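Local coordinates for protein gamma-glutamyl-gamma-aminobutyrate hydrolase PuuD (Escherichia coli, PDB 6VTV) that hydrolyses the gamma-glutamyl linkage of gamma-glutamyl-gamma-aminobutyrate, releasing 4-aminobutanoate and glutamate in the last step of the route from putrescine to 4-aminobutanoate, at residues R20-K24 / G25-Q29; I117-G120 / L121-L124; C248-H251 / I252-Q256. All blocks are in the same frame, centred on the assembly; numbering follows the deposited sequence.

All three contacts are local, and they follow one another along the chain without nesting or crossing. Contact 1 comes first. It closes the tight turn of a beta hairpin between strands 13-23 and 26-32, where the sheet runs on into the second subunit. Contact 2 lies deep in the chain. It is the sharp turn from strand 114-117 into helix 119-127 and the first turn of that helix, and it carries the predicted nucleophile Cys118. Its centre is about 23 Å from that of contact 1. Contact 3 is the last turns of helix 235-254, at the surface near the C terminus, with its centre about 24 Å from that of contact 2. No two contacts touch.

Contact 1. Residues R20-K24 / G25-Q29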
loop_
_atom_site.group_PDB
_atom_site.type_symbol
_atom_site.label_atom_id
_atom_site.label_comp_id
_atom_site.label_asym_id
_atom_site.label_seq_id
_atom_site.Cartn_x
_atom_site.Cartn_y
_atom_site.Cartn_z
ATOM N N ARG B 20 10.319 -0.804 0.580
ATOM C CA ARG B 20 10.761 0.572 0.400
ATOM C C ARG B 20 11.531 0.717 -0.904
ATOM O O ARG B 20 12.369 -0.124 -1.246
ATOM C CB ARG B 20 11.639 1.026 1.568
ATOM C CG ARG B 20 11.971 2.515 1.577
ATOM C CD ARG B 20 12.403 2.937 2.970
ATOM N NE ARG B 20 12.287 4.370 3.212
ATOM C CZ ARG B 20 13.327 5.186 3.342
ATOM N NH1 ARG B 20 14.560 4.708 3.243
ATOM N NH2 ARG B 20 13.137 6.477 3.571
ATOM N N ASN B 21 11.239 1.794 -1.628
ATOM C CA ASN B 21 11.995 2.166 -2.812
ATOM C C ASN B 21 12.056 3.684 -2.878
ATOM O O ASN B 21 11.373 4.386 -2.130
ATOM C CB ASN B 21 11.375 1.581 -4.087
ATOM C CG ASN B 21 11.543 0.078 -4.179
ATOM O OD1 ASN B 21 10.576 -0.675 -4.067
ATOM N ND2 ASN B 21 12.778 -0.368 -4.378
ATOM N N ARG B 22 12.892 4.188 -3.782
ATOM C CA ARG B 22 13.044 5.624 -3.991
ATOM C C ARG B 22 12.827 5.916 -5.469
ATOM O O ARG B 22 13.635 5.509 -6.309
ATOM C CB ARG B 22 14.417 6.108 -3.525
ATOM C CG ARG B 22 14.658 5.924 -2.034
ATOM C CD ARG B 22 15.952 6.585 -1.587
ATOM N NE ARG B 22 16.013 6.727 -0.135
ATOM C CZ ARG B 22 15.551 7.779 0.534
ATOM N NH1 ARG B 22 14.991 8.790 -0.119
ATOM N NH2 ARG B 22 15.647 7.824 1.855
ATOM N N LEU B 23 11.735 6.612 -5.785
ATOM C CA LEU B 23 11.357 6.909 -7.162
ATOM C C LEU B 23 11.234 8.415 -7.331
ATOM O O LEU B 23 10.471 9.061 -6.604
ATOM C CB LEU B 23 10.036 6.230 -7.541
ATOM C CG LEU B 23 9.748 4.798 -7.076
ATOM C CD1 LEU B 23 8.503 4.247 -7.758
ATOM C CD2 LEU B 23 10.934 3.888 -7.352
ATOM N N LYS B 24 11.978 8.963 -8.294
ATOM C CA LYS B 24 11.878 10.373 -8.673
ATOM C C LYS B 24 12.162 11.292 -7.486
ATOM O O LYS B 24 11.547 12.351 -7.333
ATOM C CB LYS B 24 10.513 10.679 -9.295
ATOM C CG LYS B 24 10.503 10.589 -10.815
ATOM C CD LYS B 24 10.327 9.146 -11.271
ATOM C CE LYS B 24 10.392 9.033 -12.786
ATOM N NZ LYS B 24 9.628 7.863 -13.303
ATOM N N GLY B 25 13.095 10.873 -6.630
ATOM C CA GLY B 25 13.570 11.691 -5.536
ATOM C C GLY B 25 12.874 11.500 -4.207
ATOM O O GLY B 25 13.157 12.262 -3.271
ATOM N N HIS B 26 11.995 10.506 -4.078
ATOM C CA HIS B 26 11.151 10.397 -2.899
ATOM C C HIS B 26 11.132 8.967 -2.388
ATOM O O HIS B 26 10.942 8.029 -3.167
ATOM C CB HIS B 26 9.723 10.859 -3.210
ATOM C CG HIS B 26 9.649 12.256 -3.736
ATOM N ND1 HIS B 26 9.744 13.364 -2.921
ATOM C CD2 HIS B 26 9.517 12.727 -4.997
ATOM C CE1 HIS B 26 9.659 14.457 -3.658
ATOM N NE2 HIS B 26 9.522 14.099 -4.922
ATOM N N ALA B 27 11.333 8.810 -1.080
ATOM C CA ALA B 27 11.134 7.519 -0.439
ATOM C C ALA B 27 9.687 7.077 -0.608
ATOM O O ALA B 27 8.755 7.846 -0.356
ATOM C CB ALA B 27 11.496 7.610 1.041
ATOM N N THR B 28 9.500 5.833 -1.040
ATOM C CA THR B 28 8.182 5.341 -1.409
ATOM C C THR B 28 7.983 3.935 -0.865
ATOM O O THR B 28 8.910 3.119 -0.874
ATOM C CB THR B 28 8.001 5.340 -2.935
ATOM O OG1 THR B 28 8.314 6.638 -3.454
ATOM C CG2 THR B 28 6.571 4.992 -3.306
ATOM N N GLN B 29 6.774 3.667 -0.381
ATOM C CA GLN B 29 6.366 2.322 -0.001
ATOM C C GLN B 29 5.686 1.662 -1.193
ATOM O O GLN B 29 4.789 2.250 -1.806
ATOM C CB GLN B 29 5.427 2.365 1.204
ATOM C CG GLN B 29 6.053 2.970 2.449
ATOM C CD GLN B 29 6.893 1.968 3.216
ATOM O OE1 GLN B 29 6.380 0.968 3.719
ATOM N NE2 GLN B 29 8.192 2.232 3.313
HETATM O O HOH W 1 7.664 8.605 -5.942
#
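Strands 20-23 and 26-29 run antiparallel, with Asn21 opposite Thr28 and Leu23 opposite His26 as hydrogen-bonded pairs. The Asn21 N to Thr28 O bond is 2.8 Å and nearly straight at 169°. Thr28 N returns to Asn21 O at 2.6 Å. Near the turn the bonds are longer: Leu23 N to His26 O is 3.1 Å, and His26 N to Leu23 O is 3.3 Å. His26 O also accepts from Thr28 OG1 at 3.0 Å; Leu23 N and Thr28 OG1 reach it from opposite faces of the carbonyl plane. The Thr28 hydroxyl stands beside its own backbone N (chi1 -53°), which turns it back toward that carbonyl. A water bridges Leu23 O and Thr28 OG1. This is a two-residue beta hairpin closed by a type I' turn, Leu23 to His26, with Lys24 and Gly25 at its corners. On the face of Arg20 and Arg22, the Ala27 methyl sits over one face of the Arg22 guanidinium. Ala27 CB also lies 3.2 Å from Arg20 NH2. Arg20 NE forms a salt bridge and Gln29 NE2 a hydrogen bond with Glu33 OE2 of the second subunit; a strand of that subunit pairs with Thr28 and Gln29.

Contact 2. Residues I117-G120 / L121-L124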
loop_
_atom_site.group_PDB
_atom_site.type_symbol
_atom_site.label_atom_id
_atom_site.label_comp_id
_atom_site.label_asym_id
_atom_site.label_seq_id
_atom_site.Cartn_x
_atom_site.Cartn_y
_atom_site.Cartn_z
ATOM N N ILE B 117 6.323 -15.408 1.201
ATOM C CA ILE B 117 6.869 -15.743 -0.110
ATOM C C ILE B 117 8.305 -15.238 -0.192
ATOM O O ILE B 117 8.566 -14.053 0.051
ATOM C CB ILE B 117 6.020 -15.143 -1.246
ATOM C CG1 ILE B 117 4.637 -15.799 -1.290
ATOM C CG2 ILE B 117 6.736 -15.291 -2.587
ATOM C CD1 ILE B 117 3.742 -15.267 -2.392
ATOM N N CYS B 118 9.227 -16.142 -0.538
ATOM C CA CYS B 118 10.629 -15.830 -0.811
ATOM C C CYS B 118 11.275 -15.091 0.359
ATOM O O CYS B 118 11.687 -15.722 1.338
ATOM C CB CYS B 118 10.753 -15.020 -2.107
ATOM S SG CYS B 118 12.455 -14.763 -2.676
ATOM N N ARG B 119 11.378 -13.761 0.275
ATOM C CA ARG B 119 11.908 -13.002 1.405
ATOM C C ARG B 119 11.062 -13.211 2.653
ATOM O O ARG B 119 11.588 -13.180 3.772
ATOM C CB ARG B 119 11.986 -11.513 1.065
ATOM C CG ARG B 119 12.739 -10.693 2.102
ATOM C CD ARG B 119 12.238 -9.262 2.137
ATOM N NE ARG B 119 13.315 -8.318 2.408
ATOM C CZ ARG B 119 13.625 -7.867 3.618
ATOM N NH1 ARG B 119 12.939 -8.274 4.677
ATOM N NH2 ARG B 119 14.622 -7.008 3.769
ATOM N N GLY B 120 9.756 -13.419 2.482
ATOM C CA GLY B 120 8.904 -13.687 3.627
ATOM C C GLY B 120 9.284 -14.966 4.350
ATOM O O GLY B 120 9.295 -15.011 5.582
ATOM N N LEU B 121 9.580 -16.027 3.593
ATOM C CA LEU B 121 10.067 -17.258 4.211
ATOM C C LEU B 121 11.339 -16.994 5.004
ATOM O O LEU B 121 11.487 -17.458 6.140
ATOM C CB LEU B 121 10.306 -18.332 3.146
ATOM C CG LEU B 121 11.061 -19.594 3.585
ATOM C CD1 LEU B 121 10.482 -20.829 2.916
ATOM C CD2 LEU B 121 12.558 -19.500 3.288
ATOM N N GLN B 122 12.274 -16.248 4.411
ATOM C CA GLN B 122 13.500 -15.896 5.117
ATOM C C GLN B 122 13.208 -15.023 6.330
ATOM O O GLN B 122 13.897 -15.129 7.351
ATOM C CB GLN B 122 14.466 -15.197 4.159
ATOM C CG GLN B 122 14.837 -16.048 2.948
ATOM C CD GLN B 122 15.516 -15.249 1.851
ATOM O OE1 GLN B 122 15.594 -14.023 1.919
ATOM N NE2 GLN B 122 16.009 -15.943 0.831
ATOM N N GLU B 123 12.189 -14.166 6.244
ATOM C CA GLU B 123 11.756 -13.418 7.418
ATOM C C GLU B 123 11.193 -14.349 8.485
ATOM O O GLU B 123 11.447 -14.159 9.679
ATOM C CB GLU B 123 10.720 -12.365 7.018
ATOM C CG GLU B 123 11.311 -11.170 6.291
ATOM C CD GLU B 123 10.256 -10.304 5.631
ATOM O OE1 GLU B 123 9.116 -10.780 5.454
ATOM O OE2 GLU B 123 10.567 -9.144 5.289
ATOM N N LEU B 124 10.432 -15.366 8.070
ATOM C CA LEU B 124 9.893 -16.336 9.020
ATOM C C LEU B 124 11.011 -17.094 9.723
ATOM O O LEU B 124 10.972 -17.295 10.943
ATOM C CB LEU B 124 8.962 -17.312 8.300
ATOM C CG LEU B 124 7.475 -17.307 8.658
ATOM C CD1 LEU B 124 6.827 -18.615 8.221
ATOM C CD2 LEU B 124 7.277 -17.081 10.149
#
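Arg119 and Glu123 meet one turn apart at the start of helix 119-127. Arg119 NH1 donates to Glu123 OE2 at 2.6 Å in a salt bridge, bent to 136° at the hydrogen. The carboxylate oxygen is met on its anti side, and the two flat groups are turned 71° against each other. Arg119 CG is anti to its backbone N (chi1 -170°), and the chain bends at chi3 to bring NH1 to the acid. Both charges have further partners. Arg119 NH1 also forms a salt bridge with Asp97 OD1, and NE bonds Ser76 OG. Glu123 OE2 takes Arg96 NE and Ser100 OG as well, so this buried oxygen has three partner residues.

Three backbone bonds join the segments in the same turn. Gln122 N bonds Cys118 O at 3.2 Å, Glu123 N bonds Arg119 O at 2.7 Å, and Leu124 N bonds Gly120 O at 2.8 Å. Gly120 N returns to Ile117 O at 2.8 Å. The Cys118 backbone also bonds Val223, and Gln122 NE2 makes a weak bond to Gln224 OE1. Cys118 is the N-cap residue, with a positive phi, the strained conformation of a nucleophile elbow. This elbow is that of class I glutamine amidotransferases, and it places the predicted nucleophile between strand 114-117 and the helix. The Cys118 side chain lies about 3 Å from that of His226, consistent with a Cys-His-Glu triad completed by Glu228. The buried ion-pair network beside the elbow probably fixes the first turn of the helix, and so helps to position the cysteine.

Contact 3. Residues C248-H251 / I252-Q256; sequences CQHH and IAEKQ
Residues 248-254 form the last turns of helix 235-254, and four i to i+4 backbone bonds join the two segments, from Ile252 N to Cys248 O, Ala253 N to Gln249 O, Glu254 N to His250 O and, from just beyond the helix and bent to 131°, Lys255 N to His251 O. This is the C-terminal helix of the glutamine amidotransferase-like alpha/beta fold; here Cys248 touches Pro12 and His251 touches Pro113, both in loops.

His250 and Glu254 lie side by side and point the same way. Glu254 CG sits over one ring face in a CH-pi contact, 3.9 Å from the centroid of the His250 ring. His250 CG points opposite the backbone N (chi1 -166°), which leans the ring along the helix toward Glu254. The bent Glu254 chain carries OE2 into a salt bridge with Arg257.

His251 and Lys255 cross at an angle. Lys255 CG lies over a face of the His251 ring, and Lys255 CE approaches His251 NE2 at 3.6 Å. Lys255 NZ forms a salt bridge with Asp67 OD1. One water lies in the plane of the His251 ring, 2.9 Å from His251 NE2, and accepts from Lys255 NZ at 3.0 Å.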
loop_
_atom_site.group_PDB
_atom_site.type_symbol
_atom_site.label_atom_id
_atom_site.label_comp_id
_atom_site.label_asym_id
_atom_site.label_seq_id
_atom_site.Cartn_x
_atom_site.Cartn_y
_atom_site.Cartn_z
ATOM N N CYS B 248 -7.688 -18.112 6.910
ATOM C CA CYS B 248 -8.174 -16.836 7.424
ATOM C C CYS B 248 -9.669 -16.894 7.710
ATOM O O CYS B 248 -10.136 -16.339 8.712
ATOM C CB CYS B 248 -7.847 -15.717 6.438
ATOM S SG CYS B 248 -6.089 -15.604 6.028
ATOM N N GLN B 249 -10.434 -17.563 6.842
ATOM C CA GLN B 249 -11.844 -17.800 7.135
ATOM C C GLN B 249 -12.009 -18.590 8.424
ATOM O O GLN B 249 -12.868 -18.271 9.254
ATOM C CB GLN B 249 -12.507 -18.542 5.977
ATOM C CG GLN B 249 -12.716 -17.708 4.734
ATOM C CD GLN B 249 -13.261 -18.525 3.582
ATOM O OE1 GLN B 249 -12.553 -19.342 2.994
ATOM N NE2 GLN B 249 -14.532 -18.314 3.258
ATOM N N HIS B 250 -11.193 -19.631 8.606
ATOM C CA HIS B 250 -11.231 -20.395 9.847
ATOM C C HIS B 250 -10.825 -19.528 11.032
ATOM O O HIS B 250 -11.401 -19.642 12.120
ATOM C CB HIS B 250 -10.323 -21.618 9.731
ATOM C CG HIS B 250 -10.542 -22.640 10.802
ATOM N ND1 HIS B 250 -11.770 -23.218 11.039
ATOM C CD2 HIS B 250 -9.688 -23.194 11.695
ATOM C CE1 HIS B 250 -11.665 -24.081 12.034
ATOM N NE2 HIS B 250 -10.411 -24.086 12.449
ATOM N N HIS B 251 -9.841 -18.648 10.835
ATOM C CA HIS B 251 -9.439 -17.733 11.899
ATOM C C HIS B 251 -10.580 -16.801 12.282
ATOM O O HIS B 251 -10.763 -16.483 13.464
ATOM C CB HIS B 251 -8.212 -16.933 11.466
ATOM C CG HIS B 251 -7.830 -15.846 12.422
ATOM N ND1 HIS B 251 -7.550 -16.087 13.750
ATOM C CD2 HIS B 251 -7.682 -14.512 12.243
ATOM C CE1 HIS B 251 -7.245 -14.949 14.348
ATOM N NE2 HIS B 251 -7.318 -13.978 13.455
ATOM N N ILE B 252 -11.359 -16.350 11.296
ATOM C CA ILE B 252 -12.532 -15.529 11.586
ATOM C C ILE B 252 -13.556 -16.335 12.374
ATOM O O ILE B 252 -14.122 -15.858 13.365
ATOM C CB ILE B 252 -13.134 -14.973 10.283
ATOM C CG1 ILE B 252 -12.163 -13.994 9.621
ATOM C CG2 ILE B 252 -14.476 -14.304 10.552
ATOM C CD1 ILE B 252 -12.623 -13.504 8.269
ATOM N N ALA B 253 -13.807 -17.573 11.943
ATOM C CA ALA B 253 -14.734 -18.434 12.670
ATOM C C ALA B 253 -14.193 -18.783 14.051
ATOM O O ALA B 253 -14.950 -18.840 15.027
ATOM C CB ALA B 253 -15.017 -19.702 11.866
ATOM N N GLU B 254 -12.880 -19.016 14.156
ATOM C CA GLU B 254 -12.283 -19.310 15.454
ATOM C C GLU B 254 -12.305 -18.097 16.374
ATOM O O GLU B 254 -12.301 -18.252 17.601
ATOM C CB GLU B 254 -10.849 -19.812 15.282
ATOM C CG GLU B 254 -10.743 -21.241 14.779
ATOM C CD GLU B 254 -11.097 -22.257 15.846
ATOM O OE1 GLU B 254 -10.451 -22.251 16.915
ATOM O OE2 GLU B 254 -12.024 -23.062 15.614
ATOM N N LYS B 255 -12.335 -16.889 15.809
ATOM C CA LYS B 255 -12.380 -15.666 16.602
ATOM C C LYS B 255 -13.691 -15.487 17.349
ATOM O O LYS B 255 -13.873 -14.459 18.012
ATOM C CB LYS B 255 -12.123 -14.449 15.712
ATOM C CG LYS B 255 -10.758 -13.839 15.923
ATOM C CD LYS B 255 -10.639 -12.470 15.286
ATOM C CE LYS B 255 -10.626 -12.553 13.769
ATOM N NZ LYS B 255 -9.937 -11.374 13.174
ATOM N N GLN B 256 -14.605 -16.448 17.257
ATOM C CA GLN B 256 -15.838 -16.435 18.027
ATOM C C GLN B 256 -15.989 -17.701 18.859
ATOM O O GLN B 256 -17.085 -17.999 19.343
ATOM C CB GLN B 256 -17.031 -16.241 17.093
ATOM C CG GLN B 256 -16.974 -14.979 16.217
ATOM C CD GLN B 256 -16.983 -13.673 16.993
ATOM O OE1 GLN B 256 -17.072 -13.660 18.219
ATOM N NE2 GLN B 256 -16.909 -12.559 16.270
HETATM O O HOH W 2 -7.068 -11.154 13.831
#